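Local atomic coordinates of thiosulfate sulfurtransferase TUM1 (Saccharomyces cerevisiae, PDB entry 3UTN), a protein that accepts sulfur from NFS1 and transfers it to UBA4 in the pathway that 2-thiolates the wobble uridine of tRNAs. Residues 46-51 with 112-117; 70-75 with 157-162; 76-81 with 164-169; 100-105 with 172-177; 126-131 with 142-147. All coordinates share one frame; numbering follows the deposited sequence. Where two conformers were deposited one is given.

Contact 1 of 5, residues 46-51 with 112-117; sequences RIVPVD and KDDILV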
# COMPACT_ATOMS: atom_id res chain seq x y z
N ARG A 46 -9.55 -2.69 21.09
CA ARG A 46 -9.96 -1.42 20.56
C ARG A 46 -9.88 -1.51 19.04
O ARG A 46 -8.94 -2.08 18.50
CB ARG A 46 -9.06 -0.33 21.08
CG ARG A 46 -9.69 1.05 21.06
CD ARG A 46 -8.83 2.00 21.85
NE ARG A 46 -7.51 2.13 21.25
CZ ARG A 46 -6.62 3.06 21.58
NH1 ARG A 46 -6.89 3.95 22.52
NH2 ARG A 46 -5.45 3.10 20.96
N ILE A 47 -10.88 -0.97 18.36
CA ILE A 47 -10.82 -0.94 16.91
C ILE A 47 -10.58 0.48 16.49
O ILE A 47 -11.39 1.38 16.73
CB ILE A 47 -12.07 -1.52 16.24
CG1 ILE A 47 -12.16 -3.01 16.56
CG2 ILE A 47 -12.00 -1.30 14.74
CD1 ILE A 47 -13.49 -3.62 16.20
N VAL A 48 -9.43 0.68 15.88
CA VAL A 48 -9.01 2.00 15.52
C VAL A 48 -8.96 2.00 14.01
O VAL A 48 -8.05 1.42 13.42
CB VAL A 48 -7.64 2.34 16.12
CG1 VAL A 48 -7.21 3.73 15.66
CG2 VAL A 48 -7.71 2.27 17.63
N PRO A 49 -9.98 2.59 13.39
CA PRO A 49 -9.90 2.78 11.97
C PRO A 49 -8.77 3.74 11.74
O PRO A 49 -8.49 4.60 12.57
CB PRO A 49 -11.23 3.44 11.63
CG PRO A 49 -12.13 3.06 12.74
CD PRO A 49 -11.24 3.10 13.94
N VAL A 50 -8.07 3.54 10.64
CA VAL A 50 -6.90 4.31 10.38
C VAL A 50 -7.13 4.88 9.01
O VAL A 50 -7.12 4.16 8.02
CB VAL A 50 -5.64 3.44 10.40
CG1 VAL A 50 -4.42 4.28 10.09
CG2 VAL A 50 -5.49 2.78 11.76
N ASP A 51 -7.37 6.17 8.98
CA ASP A 51 -7.46 6.87 7.73
C ASP A 51 -6.04 7.13 7.27
O ASP A 51 -5.29 7.90 7.88
CB ASP A 51 -8.23 8.17 7.92
CG ASP A 51 -8.40 8.93 6.64
OD1 ASP A 51 -7.95 8.44 5.58
OD2 ASP A 51 -8.99 10.02 6.69
N LYS A 112 -0.72 -1.48 20.82
CA LYS A 112 -0.38 -2.72 20.14
C LYS A 112 -1.62 -3.57 19.92
O LYS A 112 -1.74 -4.21 18.88
CB LYS A 112 0.65 -3.51 20.94
CG LYS A 112 1.23 -4.70 20.20
CD LYS A 112 2.00 -4.27 18.95
CE LYS A 112 3.10 -3.28 19.28
NZ LYS A 112 4.09 -3.88 20.21
N ASP A 113 -2.53 -3.57 20.88
CA ASP A 113 -3.69 -4.44 20.83
C ASP A 113 -4.78 -3.94 19.90
O ASP A 113 -5.74 -4.65 19.63
CB ASP A 113 -4.27 -4.67 22.22
CG ASP A 113 -5.24 -5.82 22.25
OD1 ASP A 113 -4.87 -6.90 21.75
OD2 ASP A 113 -6.37 -5.65 22.76
N ASP A 114 -4.63 -2.70 19.43
CA ASP A 114 -5.64 -2.11 18.57
C ASP A 114 -5.83 -2.95 17.33
O ASP A 114 -4.88 -3.39 16.71
CB ASP A 114 -5.23 -0.72 18.12
CG ASP A 114 -5.34 0.29 19.22
OD1 ASP A 114 -6.02 0.02 20.23
OD2 ASP A 114 -4.76 1.38 19.07
N ILE A 115 -7.09 -3.17 16.99
CA ILE A 115 -7.38 -3.63 15.65
C ILE A 115 -7.36 -2.37 14.80
O ILE A 115 -8.17 -1.47 14.97
CB ILE A 115 -8.75 -4.30 15.58
CG1 ILE A 115 -8.76 -5.59 16.39
CG2 ILE A 115 -9.11 -4.56 14.13
CD1 ILE A 115 -10.13 -6.21 16.53
N LEU A 116 -6.38 -2.30 13.91
CA LEU A 116 -6.29 -1.15 13.05
C LEU A 116 -7.01 -1.49 11.79
O LEU A 116 -6.78 -2.52 11.17
CB LEU A 116 -4.84 -0.78 12.78
CG LEU A 116 -4.07 -0.41 14.05
CD1 LEU A 116 -2.63 -0.13 13.70
CD2 LEU A 116 -4.70 0.76 14.78
N VAL A 117 -7.94 -0.63 11.43
CA VAL A 117 -8.66 -0.85 10.21
C VAL A 117 -8.33 0.32 9.32
O VAL A 117 -8.81 1.43 9.51
CB VAL A 117 -10.16 -1.02 10.43
CG1 VAL A 117 -10.83 -1.21 9.08
CG2 VAL A 117 -10.42 -2.22 11.34
O HOH W 1 -7.47 -3.12 22.54
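R46 clasps D114 side-on, NE and NH2 each serving one carboxylate oxygen in a salt bridge. NH2 meets OD2 of D114 at 2.6 Å in the guanidinium plane, almost straight and on the syn lone pair. NE to OD1 of D114 is the less regular half, its partner tilted from that plane. A bend at chi3 (63°) brings this edge of R46 alongside D114; the two flat groups stand 32° apart. R46 NH2 also donates to G109 O, and D114 OD2 accepts from Q111 N, which helps fix the pair. A water accepts from R46 N and donates to D113 OD2, also bonded to H45 ND1.

The strands run parallel: I115 N bonds R46 O at 2.6 Å, V48 N bonds I115 O at 2.7 Å, V117 N bonds V48 O, and V50 N bonds V117 O. On one face L116 CD2 fits between V48 CB, at 3.6 Å, and V50 CG2. On the other, I47 CG1 packs on I115 CB and I47 CG2 on V117 CG2. These are inner, neighbouring strands of the first rhodanese domain's parallel sheet: strand 77-78 flanks 47-51, strand 141-145 flanks 115-119, and helix 32-41 covers the face with I47, I115 and V117.

Contact 2 of 5, residues 70-75 with 157-162; sequences KPRIPN and PLDSSK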
# COMPACT_ATOMS: atom_id res chain seq x y z
N LYS A 70 -13.73 15.77 6.85
CA LYS A 70 -14.61 14.92 6.09
C LYS A 70 -14.92 13.68 6.89
O LYS A 70 -14.12 13.27 7.74
CB LYS A 70 -14.00 14.58 4.73
CG LYS A 70 -14.02 15.76 3.77
CD LYS A 70 -13.43 15.38 2.43
CE LYS A 70 -13.51 16.54 1.45
NZ LYS A 70 -12.75 17.72 1.94
N PRO A 71 -16.09 13.08 6.64
CA PRO A 71 -16.49 11.99 7.50
C PRO A 71 -15.43 10.91 7.54
O PRO A 71 -14.81 10.58 6.54
CB PRO A 71 -17.77 11.48 6.84
CG PRO A 71 -18.32 12.69 6.14
CD PRO A 71 -17.09 13.36 5.60
N ARG A 72 -15.20 10.39 8.73
CA ARG A 72 -14.25 9.32 8.88
C ARG A 72 -15.01 8.17 9.48
O ARG A 72 -16.13 8.34 9.97
CB ARG A 72 -13.09 9.75 9.78
CG ARG A 72 -13.46 9.94 11.23
CD ARG A 72 -12.46 10.85 11.94
NE ARG A 72 -12.44 12.14 11.28
CZ ARG A 72 -13.33 13.10 11.49
NH1 ARG A 72 -14.31 12.93 12.38
NH2 ARG A 72 -13.23 14.24 10.83
N ILE A 73 -14.41 7.00 9.46
CA ILE A 73 -14.95 5.91 10.22
C ILE A 73 -14.77 6.34 11.67
O ILE A 73 -13.71 6.84 12.03
CB ILE A 73 -14.19 4.62 9.94
CG1 ILE A 73 -14.22 4.31 8.44
CG2 ILE A 73 -14.79 3.49 10.76
CD1 ILE A 73 -13.63 2.96 8.08
N PRO A 74 -15.81 6.19 12.50
CA PRO A 74 -15.72 6.60 13.89
C PRO A 74 -14.41 6.13 14.52
O PRO A 74 -13.94 5.05 14.21
CB PRO A 74 -16.90 5.90 14.53
CG PRO A 74 -17.93 5.89 13.45
CD PRO A 74 -17.15 5.65 12.18
N ASN A 75 -13.84 6.96 15.38
CA ASN A 75 -12.68 6.58 16.18
C ASN A 75 -11.42 6.44 15.34
O ASN A 75 -10.43 5.87 15.78
CB ASN A 75 -12.95 5.29 16.94
CG ASN A 75 -14.29 5.30 17.63
OD1 ASN A 75 -14.69 6.31 18.21
ND2 ASN A 75 -15.01 4.19 17.56
N PRO A 157 -21.21 3.46 9.18
CA PRO A 157 -21.15 4.51 10.18
C PRO A 157 -20.01 5.45 9.92
O PRO A 157 -18.85 5.04 9.81
CB PRO A 157 -20.91 3.74 11.48
CG PRO A 157 -21.53 2.43 11.23
CD PRO A 157 -21.22 2.13 9.80
N LEU A 158 -20.35 6.72 9.81
CA LEU A 158 -19.37 7.74 9.63
C LEU A 158 -19.41 8.64 10.83
O LEU A 158 -20.47 8.98 11.34
CB LEU A 158 -19.63 8.54 8.37
CG LEU A 158 -19.29 7.78 7.09
CD1 LEU A 158 -19.72 8.60 5.89
CD2 LEU A 158 -17.80 7.47 7.05
N ASP A 159 -18.22 8.98 11.28
CA ASP A 159 -18.05 10.09 12.16
C ASP A 159 -17.88 11.27 11.21
O ASP A 159 -16.81 11.45 10.61
CB ASP A 159 -16.83 9.88 13.03
CG ASP A 159 -16.45 11.12 13.79
OD1 ASP A 159 -17.28 12.04 13.85
OD2 ASP A 159 -15.31 11.18 14.32
N SER A 160 -18.94 12.04 11.05
CA SER A 160 -18.92 13.20 10.16
C SER A 160 -18.52 14.43 10.95
O SER A 160 -18.56 15.54 10.43
CB SER A 160 -20.27 13.40 9.50
OG SER A 160 -20.59 12.30 8.67
N SER A 161 -18.14 14.24 12.20
CA SER A 161 -17.73 15.35 13.03
C SER A 161 -16.40 15.86 12.51
O SER A 161 -15.55 15.10 12.05
CB SER A 161 -17.57 14.93 14.49
OG SER A 161 -16.37 14.20 14.65
N LYS A 162 -16.25 17.17 12.56
CA LYS A 162 -14.98 17.75 12.25
C LYS A 162 -14.16 17.60 13.50
O LYS A 162 -14.66 17.76 14.61
CB LYS A 162 -15.16 19.20 11.80
CG LYS A 162 -16.21 19.28 10.71
CD LYS A 162 -15.78 20.17 9.57
CE LYS A 162 -16.66 19.96 8.35
NZ LYS A 162 -18.09 19.82 8.73
O HOH W 2 -14.93 9.16 15.85
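R72 and D159 form a single antiparallel bridge, a hydrogen-bonded pair in which R72 N reaches D159 O at 2.7 Å and D159 N reaches R72 O. From there the R72 side chain doubles round, bent at chi3 (60°), and runs beside that of D159. Its NH1 and NH2 grip S161 O end-on, the oxygen lying in the guanidinium plane and 2.5 Å from NH1. NH1 also makes a salt bridge to D159 OD2 at 2.8 Å, weak as a hydrogen bond, with the guanidinium and carboxylate planes 76° apart.

D159 OD1 is used within its own segment, accepting from S161 N in an Asx turn. The bridge ties two irregular connections of the first rhodanese domain, one leading from helix 63-69 to edge strand 77-78, the other following helix 148-153. A leucine in place of R72 has no guanidinium, and would probably leave S161 O without its two side-chain donors and the D159 carboxylate without a charged mate.

R72 NH2 also serves F67 O. Either side of the bridge the prolines pack: P71 CB touches L158 CD1 at 3.6 Å, and P74 CD lies 3.0 Å from P157 O. A water accepts from N75 N and donates to D159 OD2.

Contact 3 of 5, residues 76-81 with 164-169; sequences SIFFDI and AAFSPY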
# COMPACT_ATOMS: atom_id res chain seq x y z
N SER A 76 -11.48 6.98 14.13
CA SER A 76 -10.35 6.92 13.22
C SER A 76 -9.18 7.70 13.76
O SER A 76 -9.35 8.72 14.41
CB SER A 76 -10.71 7.51 11.87
OG SER A 76 -11.50 6.62 11.12
N ILE A 77 -8.00 7.21 13.47
CA ILE A 77 -6.83 8.02 13.58
C ILE A 77 -6.48 8.30 12.15
O ILE A 77 -6.93 7.61 11.22
CB ILE A 77 -5.66 7.31 14.27
CG1 ILE A 77 -5.28 6.04 13.50
CG2 ILE A 77 -6.02 7.02 15.72
CD1 ILE A 77 -4.04 5.37 14.02
N PHE A 78 -5.69 9.34 11.96
CA PHE A 78 -5.17 9.61 10.67
C PHE A 78 -3.77 9.06 10.65
O PHE A 78 -2.98 9.33 11.55
CB PHE A 78 -5.16 11.09 10.41
CG PHE A 78 -4.50 11.46 9.14
CD1 PHE A 78 -5.08 11.15 7.92
CD2 PHE A 78 -3.27 12.10 9.16
CE1 PHE A 78 -4.46 11.48 6.74
CE2 PHE A 78 -2.64 12.44 7.98
CZ PHE A 78 -3.24 12.13 6.77
N PHE A 79 -3.48 8.27 9.64
CA PHE A 79 -2.15 7.74 9.45
C PHE A 79 -1.53 8.57 8.35
O PHE A 79 -1.92 8.48 7.19
CB PHE A 79 -2.21 6.28 9.03
CG PHE A 79 -0.87 5.63 8.90
CD1 PHE A 79 -0.10 5.82 7.76
CD2 PHE A 79 -0.39 4.80 9.91
CE1 PHE A 79 1.14 5.20 7.63
CE2 PHE A 79 0.84 4.18 9.78
CZ PHE A 79 1.60 4.38 8.64
N ASP A 80 -0.56 9.38 8.73
CA ASP A 80 0.09 10.24 7.79
C ASP A 80 1.12 9.45 7.02
O ASP A 80 2.24 9.23 7.48
CB ASP A 80 0.72 11.43 8.50
CG ASP A 80 1.09 12.52 7.55
OD1 ASP A 80 1.42 12.21 6.39
OD2 ASP A 80 1.05 13.69 7.96
N ILE A 81 0.72 9.02 5.83
CA ILE A 81 1.58 8.27 4.92
C ILE A 81 2.92 8.98 4.73
O ILE A 81 3.97 8.33 4.71
CB ILE A 81 0.87 8.07 3.56
CG1 ILE A 81 -0.23 7.00 3.69
CG2 ILE A 81 1.85 7.72 2.44
CD1 ILE A 81 0.25 5.62 4.07
N ALA A 164 -10.07 18.11 15.32
CA ALA A 164 -8.89 18.94 15.26
C ALA A 164 -7.73 18.11 15.76
O ALA A 164 -6.77 18.62 16.33
CB ALA A 164 -9.09 20.19 16.11
N ALA A 165 -7.84 16.81 15.55
CA ALA A 165 -6.81 15.87 15.97
C ALA A 165 -6.77 14.73 14.98
O ALA A 165 -7.80 14.32 14.45
CB ALA A 165 -7.10 15.36 17.38
N PHE A 166 -5.57 14.24 14.72
CA PHE A 166 -5.38 13.11 13.82
C PHE A 166 -5.61 11.83 14.55
O PHE A 166 -5.51 10.75 13.98
CB PHE A 166 -3.99 13.15 13.22
CG PHE A 166 -3.80 14.28 12.30
CD1 PHE A 166 -4.72 14.52 11.29
CD2 PHE A 166 -2.73 15.13 12.44
CE1 PHE A 166 -4.56 15.58 10.43
CE2 PHE A 166 -2.56 16.20 11.59
CZ PHE A 166 -3.48 16.42 10.58
N SER A 167 -5.90 11.96 15.84
CA SER A 167 -6.26 10.84 16.66
C SER A 167 -7.08 11.36 17.82
O SER A 167 -6.73 12.37 18.41
CB SER A 167 -5.03 10.15 17.19
OG SER A 167 -5.42 9.17 18.14
N PRO A 168 -8.16 10.66 18.15
CA PRO A 168 -8.95 10.98 19.32
C PRO A 168 -8.38 10.31 20.57
O PRO A 168 -8.91 10.48 21.66
CB PRO A 168 -10.31 10.36 18.99
CG PRO A 168 -9.95 9.16 18.17
CD PRO A 168 -8.76 9.56 17.36
N TYR A 169 -7.31 9.55 20.39
CA TYR A 169 -6.77 8.74 21.46
C TYR A 169 -5.63 9.46 22.13
O TYR A 169 -4.88 10.17 21.47
CB TYR A 169 -6.31 7.39 20.93
CG TYR A 169 -7.39 6.69 20.17
CD1 TYR A 169 -8.50 6.16 20.83
CD2 TYR A 169 -7.33 6.58 18.79
CE1 TYR A 169 -9.51 5.53 20.13
CE2 TYR A 169 -8.34 5.95 18.09
CZ TYR A 169 -9.42 5.43 18.76
OH TYR A 169 -10.41 4.80 18.05
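F166 O is approached by two groups from strand 77-78: F78 N donates a straight hydrogen bond to it, and I77 CA lies 3.1 Å from it in a CH...O contact. The bond to F78 N measures 2.5 Å, very short and to be read with caution. Strand 77-78 is an outermost strand of the parallel sheet in the first rhodanese domain, its other edge bonded to strand 47-51, so the irregular chain of 164-169 runs along the sheet's margin.

Next to this bond the F78 and F166 side chains lie side by side, pointing the same way, their ring planes at 41° and centroids 5.0 Å apart. F78 CD2 comes in over one face of the F166 ring, 3.5 Å from CD1 of F166. F78 also leans on F67 of helix 63-69.

I77 has CG1 between its backbone N and carbonyl carbon (chi1 59°), which leaves CG2 directed at the other segment. That methyl touches S167 OG, which accepts from Y169 N in an ST turn and is also bonded to L108 O. P168 CG rests over one face of the Y169 ring, whose OH bonds N75 O, while I77 CG2 meets the same ring at its edge, 3.4 Å from Y169 CD2.

Contact 4 of 5, residues 100-105 with 172-177; sequences VFDDAM and SHYESS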
# COMPACT_ATOMS: atom_id res chain seq x y z
N VAL A 100 10.26 6.15 13.86
CA VAL A 100 9.25 7.00 13.24
C VAL A 100 7.90 6.29 13.33
O VAL A 100 6.90 6.89 13.71
CB VAL A 100 9.61 7.37 11.79
CG1 VAL A 100 8.39 7.87 11.02
CG2 VAL A 100 10.70 8.43 11.79
N PHE A 101 7.87 5.00 13.01
CA PHE A 101 6.64 4.26 13.08
C PHE A 101 6.07 4.22 14.49
O PHE A 101 4.92 4.58 14.70
CB PHE A 101 6.79 2.85 12.57
CG PHE A 101 5.52 2.07 12.64
CD1 PHE A 101 4.55 2.23 11.66
CD2 PHE A 101 5.28 1.21 13.71
CE1 PHE A 101 3.37 1.53 11.73
CE2 PHE A 101 4.09 0.51 13.78
CZ PHE A 101 3.13 0.67 12.79
N ASP A 102 6.88 3.78 15.45
CA ASP A 102 6.44 3.68 16.84
C ASP A 102 6.00 5.02 17.37
O ASP A 102 4.97 5.12 18.03
CB ASP A 102 7.56 3.11 17.71
CG ASP A 102 7.81 1.66 17.42
OD1 ASP A 102 7.00 1.05 16.69
OD2 ASP A 102 8.83 1.13 17.92
N ASP A 103 6.78 6.05 17.07
CA ASP A 103 6.46 7.41 17.50
C ASP A 103 5.14 7.84 16.91
O ASP A 103 4.31 8.39 17.61
CB ASP A 103 7.57 8.38 17.12
CG ASP A 103 8.81 8.19 17.97
OD1 ASP A 103 8.73 7.42 18.94
OD2 ASP A 103 9.86 8.79 17.65
N ALA A 104 4.96 7.55 15.63
CA ALA A 104 3.71 7.84 14.96
C ALA A 104 2.57 7.14 15.68
O ALA A 104 1.60 7.77 16.08
CB ALA A 104 3.77 7.40 13.51
N MET A 105 2.70 5.83 15.86
CA MET A 105 1.69 5.04 16.54
C MET A 105 1.43 5.60 17.93
O MET A 105 0.28 5.77 18.33
CB MET A 105 2.13 3.59 16.65
CG MET A 105 2.25 2.87 15.33
SD MET A 105 0.77 3.04 14.33
CE MET A 105 1.28 4.35 13.22
N SER A 172 -0.02 7.06 23.17
CA SER A 172 0.29 5.77 23.75
C SER A 172 1.79 5.60 23.70
O SER A 172 2.49 6.45 23.16
CB SER A 172 -0.38 4.67 22.94
OG SER A 172 0.11 4.69 21.61
N HIS A 173 2.28 4.51 24.27
CA HIS A 173 3.67 4.13 24.12
C HIS A 173 3.71 2.89 23.28
O HIS A 173 3.82 1.78 23.79
CB HIS A 173 4.33 3.94 25.47
CG HIS A 173 4.40 5.20 26.30
ND1 HIS A 173 3.36 5.64 27.04
CD2 HIS A 173 5.43 6.14 26.46
CE1 HIS A 173 3.71 6.79 27.65
NE2 HIS A 173 4.97 7.09 27.30
N TYR A 174 3.59 3.08 21.98
CA TYR A 174 3.56 1.98 21.05
C TYR A 174 4.97 1.63 20.66
O TYR A 174 5.75 2.49 20.25
CB TYR A 174 2.77 2.36 19.82
CG TYR A 174 2.58 1.24 18.84
CD1 TYR A 174 1.35 0.59 18.75
CD2 TYR A 174 3.61 0.83 17.99
CE1 TYR A 174 1.16 -0.43 17.84
CE2 TYR A 174 3.42 -0.19 17.09
CZ TYR A 174 2.20 -0.81 17.01
OH TYR A 174 2.00 -1.82 16.12
N GLU A 175 5.29 0.35 20.75
CA GLU A 175 6.60 -0.10 20.35
C GLU A 175 6.47 -1.39 19.59
O GLU A 175 6.08 -2.41 20.15
CB GLU A 175 7.50 -0.27 21.57
CG GLU A 175 8.96 -0.43 21.22
CD GLU A 175 9.85 -0.35 22.44
OE1 GLU A 175 9.44 0.28 23.44
OE2 GLU A 175 10.96 -0.93 22.39
N SER A 176 6.77 -1.33 18.30
CA SER A 176 6.80 -2.51 17.47
C SER A 176 7.77 -3.51 18.07
O SER A 176 8.95 -3.20 18.27
CB SER A 176 7.22 -2.16 16.05
OG SER A 176 7.38 -3.33 15.27
N SER A 177 7.27 -4.70 18.39
CA SER A 177 8.09 -5.74 18.99
C SER A 177 8.77 -6.55 17.90
O SER A 177 9.81 -7.18 18.12
CB SER A 177 7.23 -6.64 19.87
OG SER A 177 6.22 -7.27 19.11
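M105 spreads over one face of the Y174 ring in two ways at once. Its CB sits 3.6 Å from the centroid of Y174 as a CH-pi contact, displaced toward the CG end of the ring. Bends at chi2 and chi3 then bring SD back above the same face, almost on the ring normal though farther off, 4.8 Å from the Y174 centroid. M105 CG, between them, also lies over a face of F101, one helical turn earlier.

F101 is turned steeply to Y174, the planes at 74°, and its CE2 touches Y174 CE2 at 3.4 Å. A first torsion of -175° turns the Y174 ring away from its own backbone N and in toward M105 and F101. Its opposite face carries K112 in a cation-pi contact, and its OH is bonded to H139 ND1.

At the ring's edge stands D102 OD1, which accepts from S176 N at 2.9 Å, the donor lying 45° above the carboxylate plane. The other oxygen, D102 OD2, forms a salt bridge with K98, so the carboxylate joins the helix start to the extended chain. D102 CB also touches Y174 O, at 3.2 Å. S176 OG in turn is bonded to M137 O.

Helix 98-107 of the first rhodanese domain is overlaid by the irregular chain leading toward the second, held by the D102 bond, a CH-pi contact and a more distant Met-aromatic one.

Contact 5 of 5, residues 126-131 with 142-147; sequences SSPRCA and VYLLNN. With DMS (dimethyl sulfoxide), chain B.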
# COMPACT_ATOMS: atom_id res chain seq x y z
N SER A 126 -3.65 4.59 -0.68
CA SER A 126 -2.57 4.68 0.29
C SER A 126 -2.85 3.77 1.47
O SER A 126 -1.95 3.44 2.24
CB SER A 126 -2.46 6.11 0.79
OG SER A 126 -3.73 6.57 1.23
N SER A 127 -4.10 3.39 1.62
CA SER A 127 -4.47 2.54 2.73
C SER A 127 -3.75 1.20 2.69
O SER A 127 -3.29 0.74 3.72
CB SER A 127 -5.98 2.36 2.82
OG SER A 127 -6.50 1.82 1.63
N PRO A 128 -3.59 0.59 1.49
CA PRO A 128 -2.87 -0.67 1.51
C PRO A 128 -1.45 -0.46 2.00
O PRO A 128 -0.98 -1.22 2.84
CB PRO A 128 -2.87 -1.10 0.04
CG PRO A 128 -4.05 -0.40 -0.55
CD PRO A 128 -4.03 0.93 0.13
N ARG A 129 -0.80 0.58 1.50
CA ARG A 129 0.53 0.95 1.95
C ARG A 129 0.53 1.05 3.46
O ARG A 129 1.41 0.53 4.13
CB ARG A 129 0.93 2.29 1.36
CG ARG A 129 2.19 2.86 1.97
CD ARG A 129 3.38 2.14 1.39
NE ARG A 129 4.60 2.49 2.08
CZ ARG A 129 5.81 2.24 1.61
NH1 ARG A 129 5.95 1.66 0.43
NH2 ARG A 129 6.88 2.59 2.31
N CYS A 130 -0.47 1.75 3.98
CA CYS A 130 -0.59 1.95 5.40
C CYS A 130 -0.87 0.65 6.15
O CYS A 130 -0.18 0.34 7.12
CB CYS A 130 -1.69 2.94 5.70
SG CYS A 130 -2.03 2.99 7.45
N ALA A 131 -1.87 -0.09 5.71
CA ALA A 131 -2.20 -1.37 6.34
C ALA A 131 -0.96 -2.23 6.34
O ALA A 131 -0.59 -2.85 7.34
CB ALA A 131 -3.33 -2.06 5.60
N VAL A 142 -4.42 -5.86 11.89
CA VAL A 142 -4.51 -4.81 10.94
C VAL A 142 -5.45 -5.27 9.86
O VAL A 142 -5.32 -6.36 9.30
CB VAL A 142 -3.15 -4.44 10.31
CG1 VAL A 142 -3.31 -3.24 9.40
CG2 VAL A 142 -2.13 -4.15 11.39
N TYR A 143 -6.41 -4.41 9.58
CA TYR A 143 -7.29 -4.66 8.50
C TYR A 143 -7.16 -3.53 7.55
O TYR A 143 -6.84 -2.40 7.92
CB TYR A 143 -8.71 -4.76 9.00
CG TYR A 143 -8.93 -6.00 9.82
CD1 TYR A 143 -9.30 -7.19 9.21
CD2 TYR A 143 -8.75 -5.98 11.19
CE1 TYR A 143 -9.50 -8.34 9.96
CE2 TYR A 143 -8.95 -7.12 11.95
CZ TYR A 143 -9.33 -8.29 11.33
OH TYR A 143 -9.52 -9.42 12.08
N LEU A 144 -7.38 -3.85 6.29
CA LEU A 144 -7.47 -2.86 5.29
C LEU A 144 -8.93 -2.84 4.97
O LEU A 144 -9.46 -3.83 4.46
CB LEU A 144 -6.67 -3.26 4.08
CG LEU A 144 -6.76 -2.27 2.94
CD1 LEU A 144 -6.26 -0.92 3.42
CD2 LEU A 144 -5.96 -2.78 1.76
N LEU A 145 -9.58 -1.74 5.30
CA LEU A 145 -10.97 -1.62 4.96
C LEU A 145 -11.04 -1.65 3.46
O LEU A 145 -10.31 -0.93 2.78
CB LEU A 145 -11.58 -0.34 5.50
CG LEU A 145 -13.06 -0.21 5.15
CD1 LEU A 145 -13.90 -1.21 5.93
CD2 LEU A 145 -13.51 1.20 5.44
N ASN A 146 -11.91 -2.49 2.95
CA ASN A 146 -12.06 -2.61 1.54
C ASN A 146 -13.46 -2.25 1.06
O ASN A 146 -14.31 -3.11 0.92
CB ASN A 146 -11.68 -4.01 1.08
CG ASN A 146 -11.66 -4.11 -0.41
OD1 ASN A 146 -11.30 -3.15 -1.09
ND2 ASN A 146 -12.05 -5.26 -0.94
N ASN A 147 -13.71 -0.98 0.82
CA ASN A 147 -12.80 0.09 1.16
C ASN A 147 -13.68 1.21 1.66
O ASN A 147 -14.90 1.05 1.76
CB ASN A 147 -11.97 0.54 -0.04
CG ASN A 147 -12.82 0.95 -1.23
OD1 ASN A 147 -14.03 1.13 -1.12
ND2 ASN A 147 -12.19 1.10 -2.37
S DMS B . -4.56 -9.22 10.33
O DMS B . -3.75 -8.39 11.24
C1 DMS B . -4.26 -10.87 10.69
C2 DMS B . -6.17 -9.15 10.84
O HOH W 3 -8.75 0.81 1.71
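L144 is the bump that fills the hollow between S127, P128 and A131 on helix 127-136. The helix is the middle of a beta-alpha-beta crossover, joining strand 115-119 to strand 141-145 and running nearly antiparallel to the latter (175°). With CG anti to the backbone N (chi1 177°), L144 splays its two methyls over the helix. CD1 drops between S127 and A131, one turn apart; it is 3.3 Å from S127 CB, tighter than usual, and 3.8 Å from A131 CB. CD2 lies against the P128 ring, 3.8 Å from its CG.

V142 rides past the small A131: V142 CG1 sits 3.4 Å from A131 O. A water lies between S127 OG and L145 O. P128 also meets V289, I290 and T293 of helix 286-297, so this helix end faces the second rhodanese domain; the P128 side chain is about 10 Å from that of the catalytic C282.

Y143 points away from the helix, and a dimethyl sulfoxide, probably from the crystallisation liquor, lays its C2 methyl over one ring face, 3.3 Å from Y143 CZ. The ring also packs on I115 of strand 115-119. A serine here lacks the ring, and is likely to leave that methyl without its aromatic floor and open a gap beside I115. The sulfoxide oxygen accepts a nearly straight hydrogen bond from V142 N, with V142 N 2.7 Å from DMS O.

In the fold
From the N terminus, 46-51 opens contact 1, then 70-75, 76-81 and 100-105 open contacts 2, 3 and 4 before 112-117 closes contact 1. Contact 1 therefore crosses all three. Contact 5 follows, opened by 126-131 and closed by 142-147, wholly within the larger loops of contacts 2, 3 and 4. Those close in opening order, at 157-162, 164-169 and 172-177, so they cross one another too. Contact 1 pairs two inner strands of the sheet and contact 5 seats the crossover helix against strand 141-145; contacts 2, 3 and 4 fasten the returning chain to the connection before strand 77-78, to that strand, and to helix 98-107. D51 and F79 bond contact 1 to contact 3.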